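Local structure of agarase (Pseudoalteromonas fuliginea, 6XJ9) at residues 524-529 with 576-581; 548-553 with 558-563. The protein probably hydrolyses agarose, the galactose-based polysaccharide of marine red algae, as a beta-agarase of glycoside hydrolase family 50. All blocks are in the same frame, centred on the assembly; numbering follows the deposited sequence. Where two conformers were deposited one is given.

Contact 1: 524-529 with 576-581; sequences IVINTL and IDIKNE
Ile-526 and Leu-529, three residues apart on helix 523-529, meet Ile-576 and Ile-578 in the loop between helices 567-572 and 584-609, an apolar helix-to-loop contact in which the loop forms a type I beta turn from Asp-577 to Asn-580. The tight part is round Ile-576. The side chains of Ile-576 and Ile-526 cross at about a right angle, CG1 and CD1 of Ile-576 touching CG1 and CG2 of Ile-526, with Ile-526 CG2 3.9 Å from Ile-576 CG1. The other branch turns to Leu-529, whose CD1 comes within 3.7 Å of Ile-576 CG2. Ile-576 can serve both partners because its CG1 stands between the backbone N and the carbonyl carbon (chi1 59°), while CG2 lies anti to the carbonyl carbon. Phe-587 of helix 584-609 packs on both Ile-526 and Ile-576. Toward solvent the contact thins to one methyl pair, Ile-526 CD1 and the CD1 of the exposed Ile-578, 3.9 Å apart. Cutting Ile-526 back to an alanine is likely to leave Ile-578 without its mate on the helix and to open a gap beside Ile-576 CG1. At the entry to the beta turn, Asp-577 OD1 accepts from Lys-579 N, met from above the carboxylate plane, which makes an Asx turn. The backbones themselves are joined through a water, which donates to Ile-526 O at 2.9 Å and accepts from Ile-576 N at 3.0 Å.

Contact 2: 548-553 with 558-563; sequences EKYTDV and KVWHLN
The backbones of 548-553 and 558-563 stay well apart, 9.7 Å between the CA atoms of Tyr-550 and Val-559, and each leaves its helix through a residue of positive phi, Thr-551 and His-561. Side chains bridge the interval. The Tyr-550 ring reaches over to Val-559, the two crossing at about a right angle, and both valine methyls take part: CG2 lies 3.7 Å from Tyr-550 CE1, and CG1 approaches the phenol oxygen OH at 3.6 Å. The Val-559 torsion (chi1 179°) sets CG1 opposite the backbone N and CG2 beside it, which lets both methyls meet the phenol end of Tyr-550. Within the first helix, Lys-549 CG lies over one ring face, 3.6 Å above the plane and offset toward the rim. Trp-560 NE1 comes to 4.2 Å from Tyr-550 OH; both hydrogen-bond to Asp-586 OD2, outside the two segments, which probably holds the two groups near each other. The other carboxylate oxygen, Asp-586 OD1, is paired with Lys-549 NZ in a salt bridge, which probably helps to fix the carboxylate. The contact thus joins the C-terminal ends of the consecutive helices 537-550 and 553-560, with helix 584-609 supplying Asp-586, which bonds to side chains of both.

The two contacts lie 14 Å apart between centres, in a strandless region of helices and loops between strands 501-506 and 614-615, toward the outside of the chain. Along the sequence, 524-529 comes first, then both segments of contact 2, then 576-581, so the chain completes the helical pair of contact 2 before returning to helix 523-529. Trp-560 joins them directly: its CZ3 packs 3.6 Å from Ile-576 CG2, and its CH2 lies 3.7 Å from Leu-529 CD1. Asn-580 ND2 adds a probable hydrogen bond to Val-559 O. Helix 584-609 serves both, through Phe-587 at contact 1 and Asp-586 at contact 2, so that the two contacts share a helix and touch each other directly.

Contact 1: 524-529 with 576-581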
loop_
_atom_site.group_PDB
_atom_site.type_symbol
_atom_site.label_atom_id
_atom_site.label_comp_id
_atom_site.label_asym_id
_atom_site.label_seq_id
_atom_site.Cartn_x
_atom_site.Cartn_y
_atom_site.Cartn_z
ATOM N N ILE A 524 -28.148 33.008 16.262
ATOM C CA ILE A 524 -27.637 34.370 16.262
ATOM C C ILE A 524 -28.817 35.340 16.225
ATOM O O ILE A 524 -28.788 36.379 16.877
ATOM C CB ILE A 524 -26.693 34.602 15.067
ATOM C CG1 ILE A 524 -25.415 33.761 15.149
ATOM C CG2 ILE A 524 -26.386 36.094 14.901
ATOM C CD1 ILE A 524 -24.458 34.210 16.234
ATOM N N VAL A 525 -29.828 34.995 15.423
ATOM C CA VAL A 525 -31.009 35.826 15.229
ATOM C C VAL A 525 -31.816 35.811 16.525
ATOM O O VAL A 525 -32.074 36.863 17.098
ATOM C CB VAL A 525 -31.847 35.338 14.032
ATOM C CG1 VAL A 525 -33.247 35.938 14.026
ATOM C CG2 VAL A 525 -31.150 35.611 12.702
ATOM N N ILE A 526 -32.178 34.605 16.985
ATOM C CA ILE A 526 -33.001 34.446 18.173
ATOM C C ILE A 526 -32.378 35.226 19.329
ATOM O O ILE A 526 -33.017 36.116 19.886
ATOM C CB ILE A 526 -33.231 32.956 18.492
ATOM C CG1 ILE A 526 -34.103 32.299 17.418
ATOM C CG2 ILE A 526 -33.835 32.786 19.883
ATOM C CD1 ILE A 526 -33.898 30.814 17.274
ATOM N N ASN A 527 -31.122 34.915 19.657
ATOM C CA ASN A 527 -30.455 35.514 20.807
ATOM C C ASN A 527 -30.335 37.030 20.659
ATOM O O ASN A 527 -30.463 37.768 21.633
ATOM C CB ASN A 527 -29.062 34.917 21.024
ATOM C CG ASN A 527 -28.396 35.450 22.271
ATOM O OD1 ASN A 527 -27.669 36.444 22.215
ATOM N ND2 ASN A 527 -28.665 34.812 23.402
ATOM N N THR A 528 -30.041 37.505 19.445
ATOM C CA THR A 528 -29.835 38.929 19.245
ATOM C C THR A 528 -31.160 39.687 19.366
ATOM O O THR A 528 -31.177 40.804 19.879
ATOM C CB THR A 528 -29.080 39.199 17.935
ATOM O OG1 THR A 528 -27.806 38.546 17.985
ATOM C CG2 THR A 528 -28.870 40.672 17.672
ATOM N N LEU A 529 -32.264 39.088 18.887
ATOM C CA LEU A 529 -33.578 39.724 18.937
ATOM C C LEU A 529 -33.943 40.065 20.382
ATOM O O LEU A 529 -34.703 41.004 20.624
ATOM C CB LEU A 529 -34.634 38.790 18.333
ATOM C CG LEU A 529 -34.752 38.784 16.809
ATOM C CD1 LEU A 529 -35.549 37.581 16.327
ATOM C CD2 LEU A 529 -35.387 40.070 16.301
ATOM N N ILE A 576 -38.697 35.443 21.194
ATOM C CA ILE A 576 -39.491 34.848 20.122
ATOM C C ILE A 576 -40.103 33.536 20.593
ATOM O O ILE A 576 -39.593 32.891 21.508
ATOM C CB ILE A 576 -38.711 34.670 18.797
ATOM C CG1 ILE A 576 -37.475 33.779 18.953
ATOM C CG2 ILE A 576 -38.365 36.016 18.178
ATOM C CD1 ILE A 576 -37.747 32.301 18.788
ATOM N N ASP A 577 -41.206 33.157 19.936
ATOM C CA ASP A 577 -41.865 31.880 20.145
ATOM C C ASP A 577 -41.156 30.816 19.312
ATOM O O ASP A 577 -41.293 30.799 18.096
ATOM C CB ASP A 577 -43.354 31.981 19.787
ATOM C CG ASP A 577 -44.121 30.696 20.039
ATOM O OD1 ASP A 577 -43.466 29.656 20.240
ATOM O OD2 ASP A 577 -45.371 30.750 20.046
ATOM N N ILE A 578 -40.440 29.902 19.975
ATOM C CA ILE A 578 -39.582 28.951 19.280
ATOM C C ILE A 578 -40.391 28.011 18.383
ATOM O O ILE A 578 -39.832 27.399 17.476
ATOM C CB ILE A 578 -38.650 28.185 20.247
ATOM C CG1 ILE A 578 -37.540 27.439 19.495
ATOM C CG2 ILE A 578 -39.443 27.261 21.164
ATOM C CD1 ILE A 578 -36.405 28.333 19.007
ATOM N N LYS A 579 -41.706 27.918 18.625
ATOM C CA LYS A 579 -42.545 26.960 17.919
ATOM C C LYS A 579 -43.178 27.604 16.687
ATOM O O LYS A 579 -43.681 26.907 15.807
ATOM C CB LYS A 579 -43.636 26.417 18.847
ATOM C CG LYS A 579 -43.135 25.680 20.084
ATOM C CD LYS A 579 -44.178 24.773 20.706
ATOM C CE LYS A 579 -43.571 23.752 21.647
ATOM N NZ LYS A 579 -42.922 22.636 20.919
ATOM N N ASN A 580 -43.174 28.939 16.636
ATOM C CA ASN A 580 -43.821 29.651 15.545
ATOM C C ASN A 580 -43.038 29.430 14.252
ATOM O O ASN A 580 -41.811 29.539 14.250
ATOM C CB ASN A 580 -43.939 31.143 15.853
ATOM C CG ASN A 580 -44.380 31.943 14.652
ATOM O OD1 ASN A 580 -43.547 32.501 13.944
ATOM N ND2 ASN A 580 -45.681 31.989 14.402
ATOM N N GLU A 581 -43.761 29.152 13.161
ATOM C CA GLU A 581 -43.134 28.807 11.894
ATOM C C GLU A 581 -43.149 29.988 10.931
ATOM O O GLU A 581 -42.283 30.075 10.063
ATOM C CB GLU A 581 -43.858 27.641 11.222
ATOM C CG GLU A 581 -43.611 26.315 11.911
ATOM C CD GLU A 581 -44.420 25.175 11.324
ATOM O OE1 GLU A 581 -44.625 25.171 10.097
ATOM O OE2 GLU A 581 -44.862 24.313 12.095
HETATM O O HOH W 1 -35.753 36.139 20.958
#

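Contact 2: 548-553 with 558-563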
loop_
_atom_site.group_PDB
_atom_site.type_symbol
_atom_site.label_atom_id
_atom_site.label_comp_id
_atom_site.label_asym_id
_atom_site.label_seq_id
_atom_site.Cartn_x
_atom_site.Cartn_y
_atom_site.Cartn_z
ATOM N N GLU A 548 -39.132 48.040 8.309
ATOM C CA GLU A 548 -39.212 48.264 6.876
ATOM C C GLU A 548 -40.234 47.308 6.264
ATOM O O GLU A 548 -40.946 47.689 5.340
ATOM C CB GLU A 548 -37.835 48.102 6.231
ATOM C CG GLU A 548 -37.842 48.298 4.726
ATOM C CD GLU A 548 -36.628 47.738 4.001
ATOM O OE1 GLU A 548 -36.038 46.752 4.495
ATOM O OE2 GLU A 548 -36.276 48.282 2.942
ATOM N N LYS A 549 -40.313 46.079 6.799
ATOM C CA LYS A 549 -41.174 45.042 6.248
ATOM C C LYS A 549 -42.610 45.188 6.752
ATOM O O LYS A 549 -43.546 44.924 6.000
ATOM C CB LYS A 549 -40.624 43.633 6.514
ATOM C CG LYS A 549 -41.611 42.483 6.319
ATOM C CD LYS A 549 -40.977 41.120 6.039
ATOM C CE LYS A 549 -41.979 39.985 6.027
ATOM N NZ LYS A 549 -41.345 38.673 5.744
ATOM N N TYR A 550 -42.782 45.582 8.021
ATOM C CA TYR A 550 -44.078 45.444 8.671
ATOM C C TYR A 550 -44.758 46.783 8.939
ATOM O O TYR A 550 -45.949 46.803 9.249
ATOM C CB TYR A 550 -43.977 44.614 9.950
ATOM C CG TYR A 550 -43.792 43.146 9.688
ATOM C CD1 TYR A 550 -44.828 42.380 9.173
ATOM C CD2 TYR A 550 -42.569 42.532 9.912
ATOM C CE1 TYR A 550 -44.655 41.031 8.910
ATOM C CE2 TYR A 550 -42.383 41.185 9.656
ATOM C CZ TYR A 550 -43.429 40.434 9.156
ATOM O OH TYR A 550 -43.257 39.106 8.903
ATOM N N THR A 551 -43.999 47.880 8.845
ATOM C CA THR A 551 -44.522 49.218 9.084
ATOM C C THR A 551 -44.948 49.337 10.546
ATOM O O THR A 551 -44.271 49.996 11.330
ATOM C CB THR A 551 -45.643 49.576 8.093
ATOM O OG1 THR A 551 -45.253 49.161 6.781
ATOM C CG2 THR A 551 -45.989 51.050 8.091
ATOM N N ASP A 552 -46.066 48.681 10.888
ATOM C CA ASP A 552 -46.627 48.677 12.230
ATOM C C ASP A 552 -46.278 47.359 12.914
ATOM O O ASP A 552 -46.219 46.321 12.258
ATOM C CB ASP A 552 -48.152 48.827 12.197
ATOM C CG ASP A 552 -48.661 49.920 11.271
ATOM O OD1 ASP A 552 -48.165 51.060 11.389
ATOM O OD2 ASP A 552 -49.552 49.621 10.444
ATOM N N VAL A 553 -46.088 47.411 14.237
ATOM C CA VAL A 553 -45.699 46.246 15.016
ATOM C C VAL A 553 -46.798 45.186 14.936
ATOM O O VAL A 553 -46.505 43.995 14.908
ATOM C CB VAL A 553 -45.305 46.623 16.463
ATOM C CG1 VAL A 553 -46.498 46.950 17.351
ATOM C CG2 VAL A 553 -44.412 45.577 17.119
ATOM N N LYS A 558 -48.707 39.521 14.492
ATOM C CA LYS A 558 -49.566 38.546 13.842
ATOM C C LYS A 558 -48.719 37.389 13.318
ATOM O O LYS A 558 -49.046 36.225 13.531
ATOM C CB LYS A 558 -50.347 39.191 12.692
ATOM C CG LYS A 558 -51.439 40.170 13.102
ATOM C CD LYS A 558 -52.246 40.703 11.930
ATOM C CE LYS A 558 -53.262 39.710 11.404
ATOM N NZ LYS A 558 -54.142 40.323 10.381
ATOM N N VAL A 559 -47.621 37.722 12.633
ATOM C CA VAL A 559 -46.842 36.703 11.948
ATOM C C VAL A 559 -46.081 35.874 12.981
ATOM O O VAL A 559 -46.110 34.650 12.925
ATOM C CB VAL A 559 -45.943 37.302 10.843
ATOM C CG1 VAL A 559 -45.112 36.236 10.136
ATOM C CG2 VAL A 559 -46.763 38.066 9.815
ATOM N N TRP A 560 -45.475 36.554 13.965
ATOM C CA TRP A 560 -44.593 35.934 14.944
ATOM C C TRP A 560 -45.381 35.338 16.116
ATOM O O TRP A 560 -44.802 34.627 16.942
ATOM C CB TRP A 560 -43.532 36.940 15.431
ATOM C CG TRP A 560 -42.485 37.356 14.434
ATOM C CD1 TRP A 560 -42.578 37.347 13.071
ATOM C CD2 TRP A 560 -41.174 37.879 14.736
ATOM N NE1 TRP A 560 -41.420 37.818 12.505
ATOM C CE2 TRP A 560 -40.544 38.162 13.504
ATOM C CE3 TRP A 560 -40.471 38.134 15.920
ATOM C CZ2 TRP A 560 -39.244 38.671 13.430
ATOM C CZ3 TRP A 560 -39.196 38.657 15.849
ATOM C CH2 TRP A 560 -38.590 38.916 14.618
ATOM N N HIS A 561 -46.691 35.623 16.161
ATOM C CA HIS A 561 -47.605 35.210 17.220
ATOM C C HIS A 561 -47.166 35.790 18.562
ATOM O O HIS A 561 -47.030 35.066 19.542
ATOM C CB HIS A 561 -47.803 33.687 17.248
ATOM C CG HIS A 561 -49.113 33.260 17.823
ATOM N ND1 HIS A 561 -50.324 33.675 17.294
ATOM C CD2 HIS A 561 -49.414 32.449 18.861
ATOM C CE1 HIS A 561 -51.312 33.144 17.986
ATOM N NE2 HIS A 561 -50.780 32.390 18.956
ATOM N N LEU A 562 -46.943 37.107 18.580
ATOM C CA LEU A 562 -46.544 37.816 19.780
ATOM C C LEU A 562 -47.568 38.903 20.086
ATOM O O LEU A 562 -48.518 39.096 19.334
ATOM C CB LEU A 562 -45.145 38.403 19.567
ATOM C CG LEU A 562 -44.032 37.366 19.411
ATOM C CD1 LEU A 562 -42.711 38.029 19.051
ATOM C CD2 LEU A 562 -43.897 36.524 20.670
ATOM N N ASN A 563 -47.344 39.596 21.207
ATOM C CA ASN A 563 -48.205 40.650 21.707
ATOM C C ASN A 563 -47.318 41.789 22.199
ATOM O O ASN A 563 -47.453 42.243 23.333
ATOM C CB ASN A 563 -49.132 40.134 22.815
ATOM C CG ASN A 563 -50.218 39.207 22.305
ATOM O OD1 ASN A 563 -50.998 39.574 21.425
ATOM N ND2 ASN A 563 -50.291 38.007 22.861
#